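Exoglucanase A (Cellulomonas fimi, PDB 7CBD) hydrolyses beta-1,4-glucosidic linkages of cellulose with inversion of anomeric configuration, releasing cellobiose from non-reducing chain ends, the work of the glycosyl hydrolase family 6 catalytic domain described here. Local coordinates at residues Ser24-Ala29 against Thr44-Pro49; Gly30-Ser33 against Ala37-Ala40; Ser247-Asn252 against Asn317-Ala322; Thr375-Asp380 against Ala409-Gln414. One frame throughout, in Å; residues are numbered along the deposited sequence. Where two conformers were deposited one is given.

Near the N terminus, contact 1 closes the loop that brings the end of helix 36-45 and the turn after it back onto helix 19-30. Contact 2 is nested inside that loop, where the linker between the two helices folds onto helix 36-45; the two contacts touch where A29 O packs on A39 CB at 3.4 Å. Contact 3 follows in series, joining strand 250-251 to helix 316-323, with its centre about 38 Å from that of contact 1. Last comes contact 4, which ties the loop after strand 358-362 to the one before helix 417-425. That helix also borders contacts 1 and 2.

Contact 1 of 4, residues Ser24-Ala29 against Thr44-Pro49; sequences SVNAAA and TVAGQP
V25 and A46 make the tight part of this contact. The V25 methyl CG1 lies 3.6 Å from A46 CB, and the two CA atoms are only 5.5 Å apart. So near an approach of backbones suits alanine, whose single methyl fills the space without pushing the chains apart. Valine suits the facing position because its branch at CB broadens the apolar surface close to the helix. With CG1 anti to the backbone N (chi1 173°), that methyl reaches across to A46, and even the backbone N of A46 comes within 3.7 Å of it. V45 adds a looser touch, its CG1 standing 4.4 Å from V25 CG1.

On the solvent side the packing thins. N26 is exposed, and its amide leans back over the edge of the contact until OD1 is 3.5 Å from A46 CB; the amide nitrogen ND2 stays farther off at 4.0 Å. This is van der Waals contact, so the polar amide can border the water while its oxygen covers the alanine methyl.

The chain at A46 lies in a type I turn from V45 to Q48, closed by the bond from Q48 N to V45 O. Helices 19-30 and 36-45 run in roughly opposite directions as a helical hairpin. Helix 417-425 closes the buried side, F420 touching V25, A28 and V45, while A29 packs on M42 and R43. Beyond the turn the chain enters strand 52-54 of the central, largely parallel sheet.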
loop_
_atom_site.group_PDB
_atom_site.type_symbol
_atom_site.label_atom_id
_atom_site.label_comp_id
_atom_site.label_asym_id
_atom_site.label_seq_id
_atom_site.Cartn_x
_atom_site.Cartn_y
_atom_site.Cartn_z
ATOM N N SER A 24 8.515 -9.168 15.060
ATOM C CA SER A 24 9.462 -8.112 14.712
ATOM C C SER A 24 9.127 -6.814 15.436
ATOM O O SER A 24 10.024 -6.117 15.926
ATOM C CB SER A 24 9.461 -7.894 13.201
ATOM O OG SER A 24 9.883 -9.069 12.537
ATOM N N VAL A 25 7.840 -6.472 15.519
ATOM C CA VAL A 25 7.446 -5.254 16.217
ATOM C C VAL A 25 7.757 -5.371 17.704
ATOM O O VAL A 25 8.305 -4.446 18.316
ATOM C CB VAL A 25 5.959 -4.946 15.972
ATOM C CG1 VAL A 25 5.522 -3.773 16.836
ATOM C CG2 VAL A 25 5.705 -4.666 14.504
ATOM N N ASN A 26 7.417 -6.509 18.310
ATOM C CA ASN A 26 7.692 -6.682 19.734
ATOM C C ASN A 26 9.191 -6.655 20.031
ATOM O O ASN A 26 9.604 -6.170 21.090
ATOM C CB ASN A 26 7.041 -7.968 20.250
ATOM C CG ASN A 26 5.540 -7.828 20.429
ATOM O OD1 ASN A 26 5.041 -6.762 20.786
ATOM N ND2 ASN A 26 4.813 -8.909 20.183
ATOM N N ALA A 27 10.020 -7.181 19.127
ATOM C CA ALA A 27 11.463 -7.073 19.317
ATOM C C ALA A 27 11.904 -5.616 19.274
ATOM O O ALA A 27 12.719 -5.178 20.097
ATOM C CB ALA A 27 12.199 -7.911 18.272
ATOM N N ALA A 28 11.359 -4.842 18.331
ATOM C CA ALA A 28 11.646 -3.412 18.294
ATOM C C ALA A 28 11.220 -2.733 19.588
ATOM O O ALA A 28 11.926 -1.851 20.095
ATOM C CB ALA A 28 10.963 -2.769 17.091
ATOM N N ALA A 29 10.072 -3.135 20.142
ATOM C CA ALA A 29 9.611 -2.556 21.402
ATOM C C ALA A 29 10.593 -2.851 22.527
ATOM O O ALA A 29 10.888 -1.976 23.351
ATOM C CB ALA A 29 8.221 -3.090 21.748
ATOM N N THR A 44 1.264 -1.929 21.066
ATOM C CA THR A 44 -0.070 -1.787 20.484
ATOM C C THR A 44 -0.047 -2.037 18.982
ATOM O O THR A 44 -0.928 -2.715 18.440
ATOM C CB THR A 44 -0.622 -0.394 20.777
ATOM O OG1 THR A 44 -0.677 -0.207 22.191
ATOM C CG2 THR A 44 -2.022 -0.226 20.182
ATOM N N VAL A 45 0.961 -1.503 18.293
ATOM C CA VAL A 45 1.069 -1.692 16.849
ATOM C C VAL A 45 1.152 -3.174 16.497
ATOM O O VAL A 45 0.584 -3.620 15.489
ATOM C CB VAL A 45 2.272 -0.894 16.317
ATOM C CG1 VAL A 45 2.578 -1.241 14.862
ATOM C CG2 VAL A 45 2.023 0.598 16.465
ATOM N N ALA A 46 1.848 -3.960 17.327
ATOM C CA ALA A 46 2.059 -5.385 17.059
ATOM C C ALA A 46 0.764 -6.188 17.003
ATOM O O ALA A 46 0.754 -7.294 16.444
ATOM C CB ALA A 46 2.988 -5.983 18.118
ATOM N N GLY A 47 -0.326 -5.671 17.563
ATOM C CA GLY A 47 -1.588 -6.372 17.511
ATOM C C GLY A 47 -2.416 -6.110 16.276
ATOM O O GLY A 47 -3.502 -6.679 16.144
ATOM N N GLN A 48 -1.936 -5.274 15.355
ATOM C CA GLN A 48 -2.737 -4.863 14.208
ATOM C C GLN A 48 -2.500 -5.766 12.999
ATOM O O GLN A 48 -1.421 -6.340 12.845
ATOM C CB GLN A 48 -2.401 -3.422 13.842
ATOM C CG GLN A 48 -2.828 -2.460 14.936
ATOM C CD GLN A 48 -4.317 -2.554 15.192
ATOM O OE1 GLN A 48 -5.108 -2.373 14.274
ATOM N NE2 GLN A 48 -4.706 -2.879 16.428
ATOM N N PRO A 49 -3.513 -5.894 12.135
ATOM C CA PRO A 49 -3.410 -6.778 10.962
ATOM C C PRO A 49 -2.677 -6.105 9.805
ATOM O O PRO A 49 -2.963 -4.957 9.455
ATOM C CB PRO A 49 -4.877 -7.036 10.593
ATOM C CG PRO A 49 -5.568 -5.779 10.999
ATOM C CD PRO A 49 -4.859 -5.306 12.261
#

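Contact 2 of 4, residues Gly30-Ser33 against Ala37-Ala40; sequences GRQS and ALAA
Q32, which meets both L38 and A39, sits in a type I turn from G30 to S33 closed by a weak bond of 3.2 Å from S33 N to G30 O. Its carbonyl oxygen faces the next helix and lies in van der Waals contact 3.8 Å from A39 CB. Beside it the two beta carbons, Q32 CB and A39 CB, are 4.0 Å apart. Alanine is well placed here, since a methyl lets the turn settle on the helix with the CA atoms of Q32 and A39 5.3 Å from each other.

Farther out, the glutamine chain bends at its second torsion (chi2 -57°) and lays its end against L38. The touching branch of the leucine is CD2, in van der Waals contact 3.6 Å from Q32 OE1 and 3.8 Å from Q32 CD. The arrangement is that of an alpha-alpha hairpin, in which the short linker between helices 19-30 and 36-45 folds back onto the first turn of the second helix. Glutamine fits such a linker: CB and CG supply apolar surface to the helix, and the residue as a whole remains partly exposed.

L38 is buried, its CG anti to the backbone N (chi1 176°), which directs the side chain toward Q32, where CD2 meets the amide; L38 also touches V424 and K425 of helix 417-425. Q32 reaches the same helix at V421. R31, on the linker, points its guanidinium group away from helix 36-45 and forms a salt bridge through NH1 with E417 OE1. A40, one step past A39, shares backbone hydrogen bonds with T434.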
loop_
_atom_site.group_PDB
_atom_site.type_symbol
_atom_site.label_atom_id
_atom_site.label_comp_id
_atom_site.label_asym_id
_atom_site.label_seq_id
_atom_site.Cartn_x
_atom_site.Cartn_y
_atom_site.Cartn_z
ATOM N N GLY A 30 11.114 -4.081 22.572
ATOM C CA GLY A 30 12.103 -4.428 23.576
ATOM C C GLY A 30 13.345 -3.564 23.495
ATOM O O GLY A 30 13.939 -3.223 24.520
ATOM N N ARG A 31 13.740 -3.180 22.280
ATOM C CA ARG A 31 14.906 -2.324 22.109
ATOM C C ARG A 31 14.634 -0.885 22.516
ATOM O O ARG A 31 15.578 -0.090 22.569
ATOM C CB ARG A 31 15.424 -2.409 20.672
ATOM C CG ARG A 31 15.950 -3.788 20.318
ATOM C CD ARG A 31 16.657 -3.815 18.976
ATOM N NE ARG A 31 15.753 -3.628 17.837
ATOM C CZ ARG A 31 15.123 -4.613 17.198
ATOM N NH1 ARG A 31 14.356 -4.344 16.150
ATOM N NH2 ARG A 31 15.253 -5.865 17.605
ATOM N N GLN A 32 13.381 -0.545 22.825
ATOM C CA GLN A 32 13.030 0.755 23.381
ATOM C C GLN A 32 12.876 0.714 24.898
ATOM O O GLN A 32 12.097 1.488 25.467
ATOM C CB GLN A 32 11.776 1.318 22.707
ATOM C CG GLN A 32 11.984 1.620 21.225
ATOM C CD GLN A 32 13.130 2.587 20.979
ATOM O OE1 GLN A 32 13.366 3.507 21.769
ATOM N NE2 GLN A 32 13.846 2.388 19.876
ATOM N N SER A 33 13.633 -0.163 25.565
ATOM C CA SER A 33 13.583 -0.247 27.022
ATOM C C SER A 33 13.863 1.099 27.679
ATOM O O SER A 33 13.324 1.387 28.755
ATOM C CB SER A 33 14.585 -1.294 27.503
ATOM O OG SER A 33 15.889 -0.987 27.039
ATOM N N ALA A 37 7.413 4.459 27.296
ATOM C CA ALA A 37 6.158 4.891 26.688
ATOM C C ALA A 37 6.141 4.571 25.199
ATOM O O ALA A 37 5.108 4.168 24.654
ATOM C CB ALA A 37 5.942 6.385 26.914
ATOM N N LEU A 38 7.274 4.746 24.523
ATOM C CA LEU A 38 7.344 4.399 23.111
ATOM C C LEU A 38 7.245 2.891 22.924
ATOM O O LEU A 38 6.542 2.417 22.022
ATOM C CB LEU A 38 8.645 4.936 22.523
ATOM C CG LEU A 38 8.919 4.581 21.065
ATOM C CD1 LEU A 38 7.832 5.200 20.196
ATOM C CD2 LEU A 38 10.298 5.079 20.672
ATOM N N ALA A 39 7.919 2.121 23.781
ATOM C CA ALA A 39 7.789 0.668 23.733
ATOM C C ALA A 39 6.332 0.236 23.847
ATOM O O ALA A 39 5.893 -0.678 23.141
ATOM C CB ALA A 39 8.631 0.028 24.839
ATOM N N ALA A 40 5.570 0.874 24.742
ATOM C CA ALA A 40 4.168 0.504 24.926
ATOM C C ALA A 40 3.349 0.767 23.664
ATOM O O ALA A 40 2.461 -0.024 23.310
ATOM C CB ALA A 40 3.586 1.255 26.128
#

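Contact 3 of 4, residues Ser247-Asn252 against Asn317-Ala322; sequences SSLTIN and NAYVDA
The ring of Y319 is approached by two aliphatic side chains in different ways. I251 comes over one face: its terminal methyl CD1 lies 3.8 Å from the ring centroid and 17° off the ring normal, a CH-pi contact. The closest ring atom is CG, at 3.6 Å from CD1, so the methyl is offset toward the CB end. An extended isoleucine (chi2 172°) provides the reach, for the CA atoms of I251 and Y319 are 9.2 Å apart.

L249 meets the other end of the tyrosine, its side chain crossing that of Y319 at about a right angle. Its CD2 stands 3.8 Å from the hydroxyl oxygen OH and 4.1 Å from CE2. Tyrosine suits the site because one long flat side chain can receive both residues.

With alanine at this position, I251 CD1 and L249 CD2 are likely to lose the surface on which they rest, opening a gap between the 247-252 segment and the helix.

Around the contact, L244 also touches Y319, and L249 has backbone hydrogen bonds with I256. The short, weakly bonded strand 250-251 pairs with antiparallel strand 254-255, and this small hairpin lies against helix 316-323, away from the main sheet.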
loop_
_atom_site.group_PDB
_atom_site.type_symbol
_atom_site.label_atom_id
_atom_site.label_comp_id
_atom_site.label_asym_id
_atom_site.label_seq_id
_atom_site.Cartn_x
_atom_site.Cartn_y
_atom_site.Cartn_z
ATOM N N SER A 247 -9.663 21.860 -2.488
ATOM C CA SER A 247 -8.618 21.953 -3.499
ATOM C C SER A 247 -8.939 22.950 -4.605
ATOM O O SER A 247 -8.089 23.183 -5.471
ATOM C CB SER A 247 -8.316 20.580 -4.092
ATOM O OG SER A 247 -9.454 20.051 -4.745
ATOM N N SER A 248 -10.134 23.531 -4.607
ATOM C CA SER A 248 -10.469 24.593 -5.543
ATOM C C SER A 248 -10.250 25.982 -4.956
ATOM O O SER A 248 -10.526 26.975 -5.635
ATOM C CB SER A 248 -11.918 24.445 -6.025
ATOM O OG SER A 248 -12.123 23.191 -6.656
ATOM N N LEU A 249 -9.766 26.074 -3.718
ATOM C CA LEU A 249 -9.553 27.369 -3.086
ATOM C C LEU A 249 -8.576 28.207 -3.893
ATOM O O LEU A 249 -7.525 27.725 -4.328
ATOM C CB LEU A 249 -9.014 27.174 -1.668
ATOM C CG LEU A 249 -8.822 28.463 -0.872
ATOM C CD1 LEU A 249 -10.176 29.104 -0.627
ATOM C CD2 LEU A 249 -8.075 28.191 0.430
ATOM N N THR A 250 -8.947 29.457 -4.120
ATOM C CA THR A 250 -8.080 30.415 -4.775
ATOM C C THR A 250 -7.807 31.544 -3.798
ATOM O O THR A 250 -8.694 31.946 -3.043
ATOM C CB THR A 250 -8.689 30.930 -6.093
ATOM O OG1 THR A 250 -9.919 31.617 -5.834
ATOM C CG2 THR A 250 -8.959 29.765 -7.044
ATOM N N ILE A 251 -6.560 32.003 -3.781
ATOM C CA ILE A 251 -6.112 33.104 -2.940
ATOM C C ILE A 251 -5.613 34.188 -3.877
ATOM O O ILE A 251 -4.636 33.977 -4.607
ATOM C CB ILE A 251 -4.988 32.664 -1.990
ATOM C CG1 ILE A 251 -5.462 31.534 -1.072
ATOM C CG2 ILE A 251 -4.489 33.852 -1.176
ATOM C CD1 ILE A 251 -4.344 30.929 -0.247
ATOM N N ASN A 252 -6.287 35.339 -3.863
ATOM C CA ASN A 252 -5.954 36.463 -4.734
ATOM C C ASN A 252 -5.849 36.024 -6.194
ATOM O O ASN A 252 -4.873 36.308 -6.891
ATOM C CB ASN A 252 -4.699 37.197 -4.254
ATOM C CG ASN A 252 -4.951 38.017 -3.001
ATOM O OD1 ASN A 252 -6.057 38.016 -2.456
ATOM N ND2 ASN A 252 -3.926 38.724 -2.538
ATOM N N ASN A 317 2.221 29.112 -2.324
ATOM C CA ASN A 317 3.202 28.106 -1.932
ATOM C C ASN A 317 3.454 28.131 -0.432
ATOM O O ASN A 317 3.520 27.076 0.205
ATOM C CB ASN A 317 4.494 28.288 -2.722
ATOM C CG ASN A 317 4.424 27.638 -4.075
ATOM O OD1 ASN A 317 4.283 26.420 -4.177
ATOM N ND2 ASN A 317 4.475 28.445 -5.128
ATOM N N ALA A 318 3.582 29.326 0.152
ATOM C CA ALA A 318 3.715 29.422 1.601
ATOM C C ALA A 318 2.473 28.875 2.290
ATOM O O ALA A 318 2.570 28.186 3.314
ATOM C CB ALA A 318 3.960 30.878 2.005
ATOM N N TYR A 319 1.296 29.162 1.731
ATOM C CA TYR A 319 0.053 28.664 2.309
ATOM C C TYR A 319 0.019 27.146 2.285
ATOM O O TYR A 319 -0.282 26.503 3.297
ATOM C CB TYR A 319 -1.133 29.232 1.532
ATOM C CG TYR A 319 -2.483 28.881 2.108
ATOM C CD1 TYR A 319 -3.048 29.652 3.115
ATOM C CD2 TYR A 319 -3.204 27.790 1.635
ATOM C CE1 TYR A 319 -4.290 29.341 3.642
ATOM C CE2 TYR A 319 -4.448 27.471 2.155
ATOM C CZ TYR A 319 -4.990 28.256 3.160
ATOM O OH TYR A 319 -6.224 27.958 3.696
ATOM N N VAL A 320 0.309 26.554 1.125
ATOM C CA VAL A 320 0.275 25.100 1.019
ATOM C C VAL A 320 1.354 24.475 1.891
ATOM O O VAL A 320 1.100 23.507 2.612
ATOM C CB VAL A 320 0.372 24.663 -0.453
ATOM C CG1 VAL A 320 0.738 23.185 -0.558
ATOM C CG2 VAL A 320 -0.941 24.956 -1.164
ATOM N N ASP A 321 2.567 25.038 1.865
ATOM C CA ASP A 321 3.674 24.416 2.584
ATOM C C ASP A 321 3.505 24.510 4.096
ATOM O O ASP A 321 3.979 23.631 4.826
ATOM C CB ASP A 321 5.004 25.014 2.121
ATOM C CG ASP A 321 5.364 24.607 0.697
ATOM O OD1 ASP A 321 4.729 23.666 0.158
ATOM O OD2 ASP A 321 6.279 25.234 0.116
ATOM N N ALA A 322 2.832 25.551 4.588
ATOM C CA ALA A 322 2.600 25.653 6.024
ATOM C C ALA A 322 1.432 24.790 6.482
ATOM O O ALA A 322 1.384 24.393 7.651
ATOM C CB ALA A 322 2.341 27.108 6.418
#

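Contact 4 of 4, residues Thr375-Asp380 against Ala409-Gln414; sequences TDIPND and APLAGQ
N379 and L411 meet where two surface loops come together, one following strand 358-362 and the other turning through a type II beta turn from L411 to Q414. The leucine lays both methyls over one face of the asparagine amide. CD1 is 3.5 Å from N379 OD1 and 3.6 Å from N379 CB, while CD2 lies 3.9 Å from ND2. I377 adds a looser apolar touch, its CG2 4.4 Å from L411 CD2. Leucine is apt here because its forked end can span the amide from oxygen to nitrogen.

The next shell fixes the amide. N379 CG stands between the backbone N and the carbonyl carbon (chi1 67°), a torsion that swings ND2 back to its own loop. There it donates to I377 O over 3.1 Å in a nearly straight bond (166° at the hydrogen), with the acceptor close to the amide plane. At the other end OD1 accepts from K383 N, and weakly from Q381 N. With both ends of the amide engaged, its rotation is set, and its face can serve as a surface for both methyls. A leucine in place of N379 would probably leave I377 O and K383 N without these partners and free the loop to shift.

Farther out, K383 NZ bonds to A412 O, linking the loops again, and S370 OG bonds to P410 O. S370 precedes D371, a predicted active-site residue, whose side chain is about 10 Å from that of L411. At the turn, G413 takes a positive phi at which a beta carbon would press on A412 O, and Q414 N closes on L411 O at 3.0 Å.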
loop_
_atom_site.group_PDB
_atom_site.type_symbol
_atom_site.label_atom_id
_atom_site.label_comp_id
_atom_site.label_asym_id
_atom_site.label_seq_id
_atom_site.Cartn_x
_atom_site.Cartn_y
_atom_site.Cartn_z
ATOM N N THR A 375 21.704 2.799 -0.107
ATOM C CA THR A 375 22.983 2.758 -0.804
ATOM C C THR A 375 23.049 1.433 -1.544
ATOM O O THR A 375 22.233 0.536 -1.321
ATOM C CB THR A 375 24.188 2.836 0.147
ATOM O OG1 THR A 375 24.247 1.638 0.928
ATOM C CG2 THR A 375 24.106 4.044 1.069
ATOM N N ASP A 376 24.044 1.306 -2.420
ATOM C CA ASP A 376 24.209 0.108 -3.246
ATOM C C ASP A 376 24.969 -0.964 -2.462
ATOM O O ASP A 376 26.127 -1.287 -2.731
ATOM C CB ASP A 376 24.915 0.462 -4.548
ATOM C CG ASP A 376 24.856 -0.656 -5.568
ATOM O OD1 ASP A 376 24.176 -1.672 -5.304
ATOM O OD2 ASP A 376 25.496 -0.518 -6.632
ATOM N N ILE A 377 24.277 -1.542 -1.488
ATOM C CA ILE A 377 24.917 -2.472 -0.554
ATOM C C ILE A 377 24.964 -3.862 -1.185
ATOM O O ILE A 377 23.972 -4.298 -1.793
ATOM C CB ILE A 377 24.173 -2.484 0.786
ATOM C CG1 ILE A 377 25.022 -3.150 1.872
ATOM C CG2 ILE A 377 22.782 -3.124 0.676
ATOM C CD1 ILE A 377 25.791 -2.166 2.721
ATOM N N PRO A 378 26.094 -4.566 -1.105
ATOM C CA PRO A 378 26.119 -5.965 -1.548
ATOM C C PRO A 378 25.195 -6.807 -0.681
ATOM O O PRO A 378 25.099 -6.607 0.533
ATOM C CB PRO A 378 27.586 -6.370 -1.360
ATOM C CG PRO A 378 28.345 -5.072 -1.333
ATOM C CD PRO A 378 27.421 -4.089 -0.684
ATOM N N ASN A 379 24.504 -7.756 -1.313
ATOM C CA ASN A 379 23.483 -8.497 -0.585
ATOM C C ASN A 379 23.221 -9.850 -1.234
ATOM O O ASN A 379 23.395 -10.025 -2.447
ATOM C CB ASN A 379 22.184 -7.692 -0.477
ATOM C CG ASN A 379 21.509 -7.484 -1.818
ATOM O OD1 ASN A 379 20.687 -8.295 -2.241
ATOM N ND2 ASN A 379 21.839 -6.383 -2.484
ATOM N N ASP A 380 22.781 -10.800 -0.405
ATOM C CA ASP A 380 22.471 -12.157 -0.833
ATOM C C ASP A 380 21.029 -12.319 -1.301
ATOM O O ASP A 380 20.532 -13.449 -1.375
ATOM C CB ASP A 380 22.814 -13.170 0.267
ATOM C CG ASP A 380 22.038 -12.938 1.561
ATOM O OD1 ASP A 380 21.215 -11.997 1.628
ATOM O OD2 ASP A 380 22.255 -13.711 2.523
ATOM N N ALA A 409 18.930 2.829 5.152
ATOM C CA ALA A 409 17.790 1.953 4.887
ATOM C C ALA A 409 18.265 0.590 4.398
ATOM O O ALA A 409 19.116 0.525 3.504
ATOM C CB ALA A 409 16.901 2.565 3.818
ATOM N N PRO A 410 17.716 -0.504 4.918
ATOM C CA PRO A 410 18.056 -1.838 4.414
ATOM C C PRO A 410 17.215 -2.179 3.184
ATOM O O PRO A 410 16.400 -1.386 2.720
ATOM C CB PRO A 410 17.688 -2.738 5.593
ATOM C CG PRO A 410 16.509 -2.065 6.203
ATOM C CD PRO A 410 16.757 -0.569 6.038
ATOM N N LEU A 411 17.425 -3.390 2.664
ATOM C CA LEU A 411 16.692 -3.853 1.493
ATOM C C LEU A 411 15.193 -3.866 1.773
ATOM O O LEU A 411 14.747 -3.956 2.919
ATOM C CB LEU A 411 17.109 -5.277 1.127
ATOM C CG LEU A 411 18.547 -5.544 0.682
ATOM C CD1 LEU A 411 18.741 -7.033 0.403
ATOM C CD2 LEU A 411 18.906 -4.712 -0.543
ATOM N N ALA A 412 14.410 -3.776 0.700
ATOM C CA ALA A 412 12.960 -3.824 0.824
ATOM C C ALA A 412 12.532 -5.046 1.626
ATOM O O ALA A 412 13.035 -6.152 1.413
ATOM C CB ALA A 412 12.336 -3.873 -0.570
ATOM N N GLY A 413 11.618 -4.835 2.575
ATOM C CA GLY A 413 11.114 -5.905 3.403
ATOM C C GLY A 413 11.891 -6.148 4.680
ATOM O O GLY A 413 11.384 -6.829 5.578
ATOM N N GLN A 414 13.107 -5.620 4.783
ATOM C CA GLN A 414 13.904 -5.768 5.989
ATOM C C GLN A 414 13.497 -4.732 7.033
ATOM O O GLN A 414 12.970 -3.661 6.713
ATOM C CB GLN A 414 15.389 -5.629 5.657
ATOM C CG GLN A 414 15.904 -6.711 4.721
ATOM C CD GLN A 414 15.814 -8.091 5.338
ATOM O OE1 GLN A 414 16.415 -8.356 6.376
ATOM N NE2 GLN A 414 15.059 -8.977 4.704
#